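Local coordinates for protein cellulase (Bacillus sp. BG-CS10, PDB 5E09) that probably hydrolyses internal beta-1,4-glucosidic bonds of cellulose, using a family 5 glycoside hydrolase domain joined to carbohydrate-binding modules, at residues A[105-110]-A[149-154]; A[197-202]-A[253-258]; A[227-232]-A[273-278]; A[16-21]-A[304-309]. All blocks are in the same frame, centred on the assembly; numbering follows the deposited sequence.

Interaction 1. Residues A[105-110]-A[149-154]; sequences DSWLWI and EPRFTR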
# COMPACT_ATOMS: atom_id res chain seq x y z
N ASP A 105 -13.65 -13.44 -6.28
CA ASP A 105 -14.71 -14.41 -6.10
C ASP A 105 -15.23 -14.41 -4.67
O ASP A 105 -16.38 -14.73 -4.42
CB ASP A 105 -14.22 -15.81 -6.47
CG ASP A 105 -13.69 -15.89 -7.88
OD1 ASP A 105 -14.51 -15.90 -8.82
OD2 ASP A 105 -12.45 -15.96 -8.05
N SER A 106 -14.35 -14.04 -3.74
CA SER A 106 -14.71 -13.94 -2.33
C SER A 106 -15.95 -13.08 -2.08
O SER A 106 -16.84 -13.50 -1.35
CB SER A 106 -13.53 -13.38 -1.54
OG SER A 106 -13.20 -12.08 -1.99
N TRP A 107 -16.00 -11.88 -2.65
CA TRP A 107 -17.13 -10.99 -2.40
C TRP A 107 -18.14 -11.03 -3.55
O TRP A 107 -19.26 -10.54 -3.41
CB TRP A 107 -16.66 -9.55 -2.15
CG TRP A 107 -15.95 -8.90 -3.32
CD1 TRP A 107 -14.61 -8.93 -3.58
CD2 TRP A 107 -16.55 -8.13 -4.37
NE1 TRP A 107 -14.34 -8.24 -4.74
CE2 TRP A 107 -15.51 -7.74 -5.24
CE3 TRP A 107 -17.86 -7.74 -4.67
CZ2 TRP A 107 -15.74 -6.97 -6.39
CZ3 TRP A 107 -18.09 -6.98 -5.80
CH2 TRP A 107 -17.03 -6.59 -6.65
N LEU A 108 -17.70 -11.59 -4.67
CA LEU A 108 -18.52 -11.80 -5.87
C LEU A 108 -19.61 -12.89 -5.73
O LEU A 108 -20.74 -12.72 -6.18
CB LEU A 108 -17.64 -12.10 -7.08
CG LEU A 108 -16.63 -11.02 -7.46
CD1 LEU A 108 -15.76 -11.49 -8.63
CD2 LEU A 108 -17.34 -9.72 -7.81
N TRP A 109 -19.19 -14.06 -5.22
CA TRP A 109 -20.07 -15.23 -5.02
C TRP A 109 -19.76 -16.23 -3.88
O TRP A 109 -20.50 -17.21 -3.71
CB TRP A 109 -20.23 -15.99 -6.34
CG TRP A 109 -18.94 -16.53 -6.88
CD1 TRP A 109 -18.08 -15.89 -7.73
CD2 TRP A 109 -18.36 -17.81 -6.61
NE1 TRP A 109 -17.00 -16.70 -8.00
CE2 TRP A 109 -17.15 -17.88 -7.33
CE3 TRP A 109 -18.75 -18.90 -5.83
CZ2 TRP A 109 -16.33 -19.00 -7.29
CZ3 TRP A 109 -17.93 -20.01 -5.79
CH2 TRP A 109 -16.73 -20.06 -6.52
N ILE A 110 -18.70 -16.01 -3.10
CA ILE A 110 -18.32 -16.88 -1.99
C ILE A 110 -19.00 -16.32 -0.73
O ILE A 110 -19.45 -17.06 0.15
CB ILE A 110 -16.80 -16.90 -1.78
CG1 ILE A 110 -16.10 -17.37 -3.06
CG2 ILE A 110 -16.44 -17.81 -0.61
CD1 ILE A 110 -14.59 -17.43 -2.94
N GLU A 149 -9.04 -12.71 1.11
CA GLU A 149 -9.83 -11.87 2.02
C GLU A 149 -11.27 -12.34 2.23
O GLU A 149 -12.21 -11.64 1.85
CB GLU A 149 -9.82 -10.42 1.52
CG GLU A 149 -8.42 -9.82 1.46
CD GLU A 149 -8.40 -8.30 1.27
OE1 GLU A 149 -9.48 -7.71 1.04
OE2 GLU A 149 -7.30 -7.70 1.35
N PRO A 150 -11.45 -13.52 2.84
CA PRO A 150 -12.79 -14.09 3.03
C PRO A 150 -13.69 -13.20 3.87
O PRO A 150 -13.30 -12.78 4.96
CB PRO A 150 -12.52 -15.42 3.75
CG PRO A 150 -11.07 -15.70 3.54
CD PRO A 150 -10.41 -14.36 3.45
N ARG A 151 -14.89 -12.92 3.37
CA ARG A 151 -15.88 -12.16 4.11
C ARG A 151 -17.25 -12.76 3.81
O ARG A 151 -17.44 -13.36 2.76
CB ARG A 151 -15.82 -10.67 3.72
CG ARG A 151 -16.50 -9.72 4.69
CD ARG A 151 -16.53 -8.30 4.13
NE ARG A 151 -15.63 -8.15 3.00
CZ ARG A 151 -16.02 -7.81 1.77
NH1 ARG A 151 -17.29 -7.55 1.53
NH2 ARG A 151 -15.12 -7.71 0.80
N PHE A 152 -18.19 -12.64 4.73
CA PHE A 152 -19.51 -13.22 4.50
C PHE A 152 -20.61 -12.25 4.87
O PHE A 152 -20.37 -11.27 5.56
CB PHE A 152 -19.66 -14.53 5.27
CG PHE A 152 -18.61 -15.54 4.93
CD1 PHE A 152 -18.75 -16.36 3.83
CD2 PHE A 152 -17.47 -15.64 5.70
CE1 PHE A 152 -17.77 -17.29 3.50
CE2 PHE A 152 -16.49 -16.56 5.38
CZ PHE A 152 -16.64 -17.39 4.29
N THR A 153 -21.82 -12.56 4.40
CA THR A 153 -22.99 -11.71 4.56
C THR A 153 -23.21 -11.32 6.00
O THR A 153 -23.30 -12.16 6.89
CB THR A 153 -24.27 -12.37 4.04
OG1 THR A 153 -24.01 -12.98 2.77
CG2 THR A 153 -25.37 -11.33 3.88
N ARG A 154 -23.30 -10.01 6.21
CA ARG A 154 -23.40 -9.44 7.55
C ARG A 154 -24.84 -9.36 8.05
O ARG A 154 -25.74 -8.94 7.31
CB ARG A 154 -22.74 -8.06 7.51
CG ARG A 154 -23.39 -6.95 8.31
CD ARG A 154 -22.60 -5.68 8.01
NE ARG A 154 -23.00 -4.52 8.79
CZ ARG A 154 -22.20 -3.48 9.01
NH1 ARG A 154 -20.98 -3.48 8.49
NH2 ARG A 154 -22.62 -2.45 9.73
O HOH W 1 -15.72 -14.83 0.93
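Trp107 holds CG between its backbone N and carbonyl carbon (chi1 63°), a torsion that turns the indole away from 149-154 and leaves CB to meet Arg151. The arginine starts out extended, with CG anti to N, then bends tightly at chi3 (-14°), which brings the guanidinium back to the helix. Arg151 NH2 comes obliquely to within 3.8 Å of Trp107 CB, a van der Waals approach with no hydrogen bond between the two side chains. Nearby a water joins the backbones: it donates to Ser106 O at 2.9 Å and accepts from Arg151 N at 3.2 Å, so the helix and the loop are tied through solvent. That water also sits above one face of the Phe152 ring, toward its rim. Phe152 turns a ring edge to the end of the helix, its CE1 lying 3.8 Å from Ile110 O, while Ile110 CG2 makes a looser apolar contact with the same carbon. Residues 149-154 follow strand 142-145 of the TIM barrel, and Glu149-Pro150 belongs to the Asn-Glu-Pro sequence in which family 5 relatives carry their acid/base glutamate, consistent with a place at the catalytic cleft; Glu149 OE2 is bonded to His224. Helix 105-110 follows the preceding barrel strand, 97-100, and contains a wider pi-type turn at 106-110, where Asp105 O accepts from both Trp109 N and Ile110 N. Trp109 NE1 donates to Asp105 OD1 at 2.7 Å, on the anti side of the carboxylate. Ser106 OG is turned to His103 O, and Phe152 packs edge-to-face with Phe166 of helix 161-181.

Interaction 2. Residues A[197-202]-A[253-258]; sequences TATSQD and FNRVHN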
# COMPACT_ATOMS: atom_id res chain seq x y z
N THR A 197 -8.54 -11.70 5.93
CA THR A 197 -7.09 -11.61 6.11
C THR A 197 -6.68 -10.56 7.14
O THR A 197 -5.68 -9.88 6.96
CB THR A 197 -6.35 -11.30 4.78
OG1 THR A 197 -6.77 -10.03 4.26
CG2 THR A 197 -6.61 -12.40 3.75
N ALA A 198 -7.46 -10.44 8.21
CA ALA A 198 -7.19 -9.45 9.25
C ALA A 198 -6.38 -10.06 10.39
O ALA A 198 -6.13 -11.26 10.41
CB ALA A 198 -8.49 -8.87 9.77
N THR A 199 -6.00 -9.24 11.37
CA THR A 199 -5.00 -9.67 12.34
C THR A 199 -5.45 -9.62 13.80
O THR A 199 -4.62 -9.66 14.70
CB THR A 199 -3.71 -8.83 12.21
OG1 THR A 199 -4.00 -7.46 12.53
CG2 THR A 199 -3.17 -8.92 10.79
N SER A 200 -6.76 -9.55 14.03
CA SER A 200 -7.29 -9.63 15.39
C SER A 200 -6.90 -10.96 16.04
O SER A 200 -6.84 -11.99 15.37
CB SER A 200 -8.81 -9.49 15.38
OG SER A 200 -9.20 -8.27 14.77
N GLN A 201 -6.62 -10.92 17.34
CA GLN A 201 -6.18 -12.12 18.05
C GLN A 201 -7.16 -13.28 17.87
O GLN A 201 -6.73 -14.43 17.75
CB GLN A 201 -5.98 -11.82 19.53
CG GLN A 201 -5.32 -12.94 20.31
CD GLN A 201 -4.02 -13.42 19.67
OE1 GLN A 201 -3.06 -12.66 19.55
NE2 GLN A 201 -4.00 -14.68 19.26
N ASP A 202 -8.45 -13.00 17.84
CA ASP A 202 -9.44 -14.07 17.71
C ASP A 202 -9.39 -14.73 16.34
O ASP A 202 -9.46 -15.97 16.23
CB ASP A 202 -10.85 -13.55 17.99
CG ASP A 202 -11.89 -14.65 17.92
OD1 ASP A 202 -11.82 -15.59 18.75
OD2 ASP A 202 -12.78 -14.58 17.05
N PHE A 253 2.15 -7.13 14.34
CA PHE A 253 3.01 -8.24 13.96
C PHE A 253 3.62 -8.94 15.17
O PHE A 253 4.10 -10.06 15.06
CB PHE A 253 4.04 -7.75 12.96
CG PHE A 253 3.43 -7.45 11.61
CD1 PHE A 253 3.05 -8.49 10.77
CD2 PHE A 253 3.17 -6.15 11.23
CE1 PHE A 253 2.46 -8.23 9.55
CE2 PHE A 253 2.58 -5.88 10.00
CZ PHE A 253 2.22 -6.93 9.16
N ASN A 254 3.55 -8.31 16.34
CA ASN A 254 3.85 -9.03 17.57
C ASN A 254 2.86 -10.16 17.77
O ASN A 254 3.27 -11.30 18.03
CB ASN A 254 3.82 -8.11 18.79
CG ASN A 254 5.16 -7.44 19.04
OD1 ASN A 254 6.18 -7.82 18.45
ND2 ASN A 254 5.17 -6.44 19.92
N ARG A 255 1.57 -9.89 17.65
CA ARG A 255 0.64 -10.99 17.88
C ARG A 255 0.65 -11.99 16.71
O ARG A 255 0.44 -13.19 16.93
CB ARG A 255 -0.77 -10.48 18.17
CG ARG A 255 -1.40 -9.64 17.11
CD ARG A 255 -2.84 -9.30 17.49
NE ARG A 255 -3.43 -8.40 16.51
CZ ARG A 255 -3.34 -7.08 16.58
NH1 ARG A 255 -2.70 -6.51 17.60
NH2 ARG A 255 -3.90 -6.32 15.65
N VAL A 256 0.92 -11.52 15.49
CA VAL A 256 1.10 -12.47 14.39
C VAL A 256 2.27 -13.41 14.69
O VAL A 256 2.19 -14.62 14.46
CB VAL A 256 1.34 -11.77 13.04
CG1 VAL A 256 1.78 -12.78 11.98
CG2 VAL A 256 0.08 -11.04 12.59
N HIS A 257 3.36 -12.85 15.21
CA HIS A 257 4.54 -13.64 15.51
C HIS A 257 4.28 -14.64 16.65
O HIS A 257 4.64 -15.81 16.55
CB HIS A 257 5.71 -12.73 15.88
CG HIS A 257 6.95 -13.46 16.27
ND1 HIS A 257 7.87 -13.90 15.35
CD2 HIS A 257 7.42 -13.82 17.48
CE1 HIS A 257 8.86 -14.51 15.98
NE2 HIS A 257 8.61 -14.48 17.28
N ASN A 258 3.66 -14.17 17.72
CA ASN A 258 3.36 -15.03 18.87
C ASN A 258 2.45 -16.18 18.51
O ASN A 258 2.66 -17.32 18.95
CB ASN A 258 2.73 -14.22 20.01
CG ASN A 258 3.63 -13.11 20.49
OD1 ASN A 258 4.85 -13.18 20.37
ND2 ASN A 258 3.02 -12.06 21.05
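Arg255 NE donates to the backbone oxygen of Thr199 across 2.5 Å, a short and nearly straight bond (169° at the hydrogen). The oxygen lies in the plane of the guanidinium, at its edge, whereas seen from the acceptor the N-H arrives tilted out of the carbonyl plane. A weak second bond runs from Arg255 NH2 to Thr199 OG1 at 3.3 Å, so one threonine meets the arginine with both its main chain and its hydroxyl. The threonine's chi1 of 64° turns OG1 to the guanidinium and leaves CG2 to touch Val256 CG2, 4.3 Å away. The arginine chain is extended from CG to NE and crosses the Thr199 side chain at about a right angle. Gln201 runs past it in the opposite direction, its amide plane 80° from the guanidinium, and Gln201 OE1 rests 3.4 Å from Arg255 CB. Gln201 NE2 is hydrogen-bonded to Asn205 and Thr259, outside the two segments. An alanine in place of Arg255 would probably leave Thr199 O without the N-H it accepts and open a gap beside Gln201. The contact joins the loop after strand 190-193, and the start of helix 201-214, to helix 243-261 on the outside of the TIM barrel, with Thr199 also resting on Val223 of the intervening strand 219-225. Across these segments the arginine is received by a carbonyl and a hydroxyl, with no carboxylate, so the charged group is held by neutral dipoles, chiefly through one carbonyl oxygen, rather than by a salt bridge between the two segments.

Interaction 3. Residues A[227-232]-A[273-278]; sequences GFWPFS and GLLGFD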
# COMPACT_ATOMS: atom_id res chain seq x y z
N GLY A 227 -1.61 -0.60 6.81
CA GLY A 227 -1.24 0.50 7.67
C GLY A 227 -2.38 1.01 8.52
O GLY A 227 -3.55 0.90 8.15
N PHE A 228 -2.01 1.55 9.68
CA PHE A 228 -2.92 2.25 10.56
C PHE A 228 -3.81 3.19 9.74
O PHE A 228 -3.32 4.13 9.11
CB PHE A 228 -2.14 3.01 11.63
CG PHE A 228 -3.00 3.70 12.64
CD1 PHE A 228 -3.93 2.99 13.38
CD2 PHE A 228 -2.87 5.06 12.86
CE1 PHE A 228 -4.72 3.62 14.32
CE2 PHE A 228 -3.66 5.71 13.80
CZ PHE A 228 -4.59 4.98 14.53
N TRP A 229 -5.11 2.91 9.75
CA TRP A 229 -6.05 3.49 8.80
C TRP A 229 -5.98 5.02 8.57
O TRP A 229 -5.90 5.45 7.42
CB TRP A 229 -7.48 3.11 9.21
CG TRP A 229 -8.50 3.71 8.30
CD1 TRP A 229 -8.79 3.31 7.02
CD2 TRP A 229 -9.35 4.83 8.58
NE1 TRP A 229 -9.77 4.12 6.49
CE2 TRP A 229 -10.13 5.06 7.43
CE3 TRP A 229 -9.52 5.66 9.69
CZ2 TRP A 229 -11.08 6.08 7.35
CZ3 TRP A 229 -10.46 6.67 9.62
CH2 TRP A 229 -11.23 6.88 8.46
N PRO A 230 -6.01 5.83 9.64
CA PRO A 230 -6.06 7.27 9.37
C PRO A 230 -4.83 7.81 8.62
O PRO A 230 -4.95 8.73 7.80
CB PRO A 230 -6.15 7.90 10.77
CG PRO A 230 -6.53 6.79 11.68
CD PRO A 230 -5.97 5.55 11.09
N PHE A 231 -3.67 7.26 8.92
CA PHE A 231 -2.46 7.64 8.20
C PHE A 231 -2.48 7.11 6.77
O PHE A 231 -2.08 7.81 5.84
CB PHE A 231 -1.21 7.13 8.92
CG PHE A 231 0.05 7.24 8.10
CD1 PHE A 231 0.65 8.47 7.87
CD2 PHE A 231 0.62 6.10 7.54
CE1 PHE A 231 1.80 8.56 7.11
CE2 PHE A 231 1.77 6.19 6.78
CZ PHE A 231 2.36 7.42 6.56
N SER A 232 -2.96 5.88 6.60
CA SER A 232 -2.88 5.23 5.31
C SER A 232 -3.75 5.90 4.25
O SER A 232 -3.46 5.81 3.07
CB SER A 232 -3.26 3.75 5.43
OG SER A 232 -4.63 3.60 5.77
N GLY A 273 0.88 -2.45 1.58
CA GLY A 273 0.93 -1.19 0.87
C GLY A 273 0.31 -0.16 1.79
O GLY A 273 0.26 -0.35 3.00
N LEU A 274 -0.16 0.94 1.22
CA LEU A 274 -0.95 1.90 1.98
C LEU A 274 -2.29 2.05 1.28
O LEU A 274 -2.35 2.17 0.06
CB LEU A 274 -0.23 3.24 2.10
CG LEU A 274 0.98 3.27 3.05
CD1 LEU A 274 1.77 4.55 2.86
CD2 LEU A 274 0.52 3.14 4.50
N LEU A 275 -3.37 2.01 2.06
CA LEU A 275 -4.73 2.04 1.52
C LEU A 275 -4.95 3.22 0.57
O LEU A 275 -5.53 3.06 -0.51
CB LEU A 275 -5.74 2.11 2.66
CG LEU A 275 -7.07 1.39 2.43
CD1 LEU A 275 -6.81 -0.09 2.27
CD2 LEU A 275 -8.03 1.67 3.57
N GLY A 276 -4.45 4.39 0.97
CA GLY A 276 -4.58 5.60 0.17
C GLY A 276 -4.08 5.48 -1.26
O GLY A 276 -4.52 6.23 -2.13
N PHE A 277 -3.17 4.53 -1.50
CA PHE A 277 -2.65 4.30 -2.85
C PHE A 277 -3.76 3.95 -3.84
O PHE A 277 -3.58 4.12 -5.05
CB PHE A 277 -1.60 3.19 -2.85
CG PHE A 277 -0.27 3.60 -2.26
CD1 PHE A 277 -0.05 4.90 -1.85
CD2 PHE A 277 0.75 2.67 -2.12
CE1 PHE A 277 1.17 5.28 -1.31
CE2 PHE A 277 1.97 3.04 -1.58
CZ PHE A 277 2.18 4.35 -1.17
N ASP A 278 -4.89 3.46 -3.35
CA ASP A 278 -6.02 3.17 -4.23
C ASP A 278 -6.52 4.46 -4.89
O ASP A 278 -6.87 4.48 -6.07
CB ASP A 278 -7.15 2.48 -3.47
CG ASP A 278 -6.84 1.02 -3.19
OD1 ASP A 278 -6.00 0.44 -3.92
OD2 ASP A 278 -7.44 0.45 -2.25
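Gly227 opens the contact by passing its CA near the methyl CD2 of Leu274. At its backbone angles a beta carbon would be jammed against the preceding carbonyl oxygen and would press on that methyl, two reasons for the absence of a side chain. Phe228 takes the N-cap position of the short helix that follows, its carbonyl receiving Ser232 N. Trp229 is reached at the edge of its indole, near the ring plane, by Leu275 CD2, which stands 3.9 Å from Trp229 CD1; the tryptophan side chain also touches Trp476, in the C-terminal carbohydrate-binding domain. Phe231 swings its ring to the other leucine, and CE2 lies 4.0 Å from Leu274 CD2. Ser232 is the centre of the contact. With chi1 at 67° its OG turns back along the helix to donate to Trp229 O at 2.8 Å, which fixes the hydroxyl while it packs 3.6 Å from Leu275 CB. Ser232 CB is 3.9 Å from Leu274 CD2, so the serine is wedged between the two leucines. Ser232 O receives Gly276 N across 2.7 Å, although the donor stands well above the carbonyl plane. This closeness suits a glycine: a beta carbon on Gly276 would fall 2.4 Å from Ser232 O. Both segments follow adjacent barrel strands, 219-225 and 267-272, at the end where family 5 enzymes hold their catalytic cleft. Phe228 and Phe231 lean on Thr245 of helix 243-261, and Leu274 is packed against Phe292 and Phe293 of helix 286-302.

Interaction 4. Residues A[16-21]-A[304-309]; sequences DMQPGW and DVTHML
Gln18 lays its amide across the imidazole of His307 where the first and last strands of the TIM barrel, 20-23 and 306-311, meet in parallel and close the sheet. The side chains cross at about a right angle with amide and ring planes 40° apart, and Gln18 OE1 stands 3.3 Å above the ring centre of His307. A bend at chi2 (74°) turns the amide to the neighbouring backbone. There Gln18 OE1 uses a lone pair, in the carbonyl plane, to accept from His307 N at 2.8 Å, while Gln18 NE2 donates to Val305 O at 3.0 Å. The glutamine thus stands in for strand backbone just before the regular pairing begins. A leucine at Gln18 would probably leave His307 N and Val305 O without these mates and the imidazole without its polar cover. Pro19, after a cis peptide bond, brings CB obliquely to the same ring, 3.5 Å from His307 CE1. Pairing then takes over: Gly20 N donates to His307 O at 2.9 Å, and Leu309 N to Gly20 O. Selenomethionine Met308 curls its methyl over Gly20 CA, where a side chain would collide with it. On the other sheet face Trp21 CD1 lies 4.3 Å from Leu309 CD2, the indole NE1 being bonded to Asp311. A water in the imidazole plane bridges His307 ND1, at 2.7 Å, and Gly20 O, at 2.9 Å.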
# COMPACT_ATOMS: atom_id res chain seq x y z
N ASP A 16 12.54 -18.49 1.93
CA ASP A 16 13.10 -18.42 0.61
C ASP A 16 12.27 -17.61 -0.37
O ASP A 16 12.68 -17.39 -1.48
CB ASP A 16 13.38 -19.81 0.09
CG ASP A 16 14.41 -19.82 -0.99
OD1 ASP A 16 15.35 -19.03 -0.91
OD2 ASP A 16 14.29 -20.63 -1.91
N MSE A 17 11.08 -17.20 0.02
CA MSE A 17 10.25 -16.40 -0.83
C MSE A 17 10.48 -14.92 -0.68
O MSE A 17 9.99 -14.22 -1.51
CB MSE A 17 8.79 -16.66 -0.51
CG MSE A 17 8.25 -18.04 -0.81
SE MSE A 17 6.47 -18.25 0.00
CE MSE A 17 5.45 -17.29 -1.33
N GLN A 18 11.19 -14.46 0.34
CA GLN A 18 11.43 -13.06 0.62
C GLN A 18 12.33 -12.42 -0.44
O GLN A 18 13.42 -12.92 -0.70
CB GLN A 18 12.07 -12.92 2.01
CG GLN A 18 12.06 -11.53 2.61
CD GLN A 18 10.69 -11.10 3.10
OE1 GLN A 18 9.71 -11.12 2.35
NE2 GLN A 18 10.62 -10.70 4.36
N PRO A 19 11.87 -11.33 -1.08
CA PRO A 19 10.55 -10.70 -1.00
C PRO A 19 9.65 -11.08 -2.17
O PRO A 19 10.11 -11.68 -3.14
CB PRO A 19 10.88 -9.21 -1.06
CG PRO A 19 12.05 -9.17 -2.02
CD PRO A 19 12.83 -10.46 -1.79
N GLY A 20 8.37 -10.72 -2.09
CA GLY A 20 7.41 -11.10 -3.10
C GLY A 20 6.66 -9.93 -3.70
O GLY A 20 6.62 -8.84 -3.14
N TRP A 21 6.04 -10.17 -4.85
CA TRP A 21 5.39 -9.12 -5.61
C TRP A 21 4.04 -9.59 -6.13
O TRP A 21 3.92 -10.71 -6.64
CB TRP A 21 6.30 -8.69 -6.76
CG TRP A 21 5.79 -7.56 -7.61
CD1 TRP A 21 5.90 -6.22 -7.35
CD2 TRP A 21 5.11 -7.67 -8.87
NE1 TRP A 21 5.33 -5.50 -8.36
CE2 TRP A 21 4.83 -6.36 -9.32
CE3 TRP A 21 4.71 -8.74 -9.67
CZ2 TRP A 21 4.18 -6.09 -10.51
CZ3 TRP A 21 4.05 -8.48 -10.86
CH2 TRP A 21 3.79 -7.17 -11.27
N ASP A 304 10.54 -12.49 10.98
CA ASP A 304 10.54 -13.52 9.93
C ASP A 304 9.24 -13.62 9.13
O ASP A 304 8.81 -14.71 8.75
CB ASP A 304 10.84 -14.89 10.53
CG ASP A 304 12.22 -14.96 11.17
OD1 ASP A 304 13.12 -14.22 10.72
OD2 ASP A 304 12.39 -15.76 12.12
N VAL A 305 8.61 -12.48 8.87
CA VAL A 305 7.43 -12.45 8.02
C VAL A 305 7.81 -12.22 6.57
O VAL A 305 8.32 -11.15 6.23
CB VAL A 305 6.42 -11.37 8.46
CG1 VAL A 305 5.22 -11.36 7.52
CG2 VAL A 305 5.98 -11.59 9.90
N THR A 306 7.58 -13.21 5.72
CA THR A 306 7.77 -13.04 4.29
C THR A 306 6.67 -12.12 3.77
O THR A 306 5.50 -12.34 4.05
CB THR A 306 7.75 -14.38 3.55
OG1 THR A 306 9.00 -15.06 3.77
CG2 THR A 306 7.55 -14.18 2.06
N HIS A 307 7.04 -11.07 3.04
CA HIS A 307 6.07 -10.07 2.61
C HIS A 307 5.98 -9.96 1.09
O HIS A 307 6.95 -10.25 0.37
CB HIS A 307 6.41 -8.71 3.21
CG HIS A 307 7.81 -8.26 2.92
ND1 HIS A 307 8.21 -7.84 1.67
CD2 HIS A 307 8.90 -8.18 3.71
CE1 HIS A 307 9.49 -7.52 1.71
NE2 HIS A 307 9.93 -7.72 2.94
N MSE A 308 4.82 -9.53 0.60
CA MSE A 308 4.54 -9.44 -0.83
C MSE A 308 3.80 -8.15 -1.18
O MSE A 308 2.63 -7.98 -0.83
CB MSE A 308 3.72 -10.65 -1.29
CG MSE A 308 4.28 -11.98 -0.81
SE MSE A 308 3.36 -13.48 -1.61
CE MSE A 308 4.30 -13.54 -3.31
N LEU A 309 4.48 -7.25 -1.89
CA LEU A 309 3.96 -5.92 -2.18
C LEU A 309 2.77 -5.94 -3.14
O LEU A 309 2.80 -6.63 -4.16
CB LEU A 309 5.08 -5.05 -2.78
CG LEU A 309 4.73 -3.67 -3.33
CD1 LEU A 309 4.47 -2.68 -2.21
CD2 LEU A 309 5.84 -3.17 -4.26
O HOH W 2 7.70 -7.36 -0.92

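All four contacts belong to the family 5 barrel domain. Interaction 4 joins the first and eighth strands, so the 282 residues between its segments enclose the other three contacts. Interaction 1 comes first within that span and is complete before interactions 2 and 3 begin; these two alternate along the chain, and helices 229-232 and 243-261 are consecutive. Interactions 1 and 2 touch through Glu149 CG and Thr197 OG1, 3.3 Å apart, although their centres are about 21 Å apart. Interactions 2 and 4 have centres about 17 Å apart. They thus join the closing strand pair, a loop and an outer helix, and loops that follow the strands of one barrel domain.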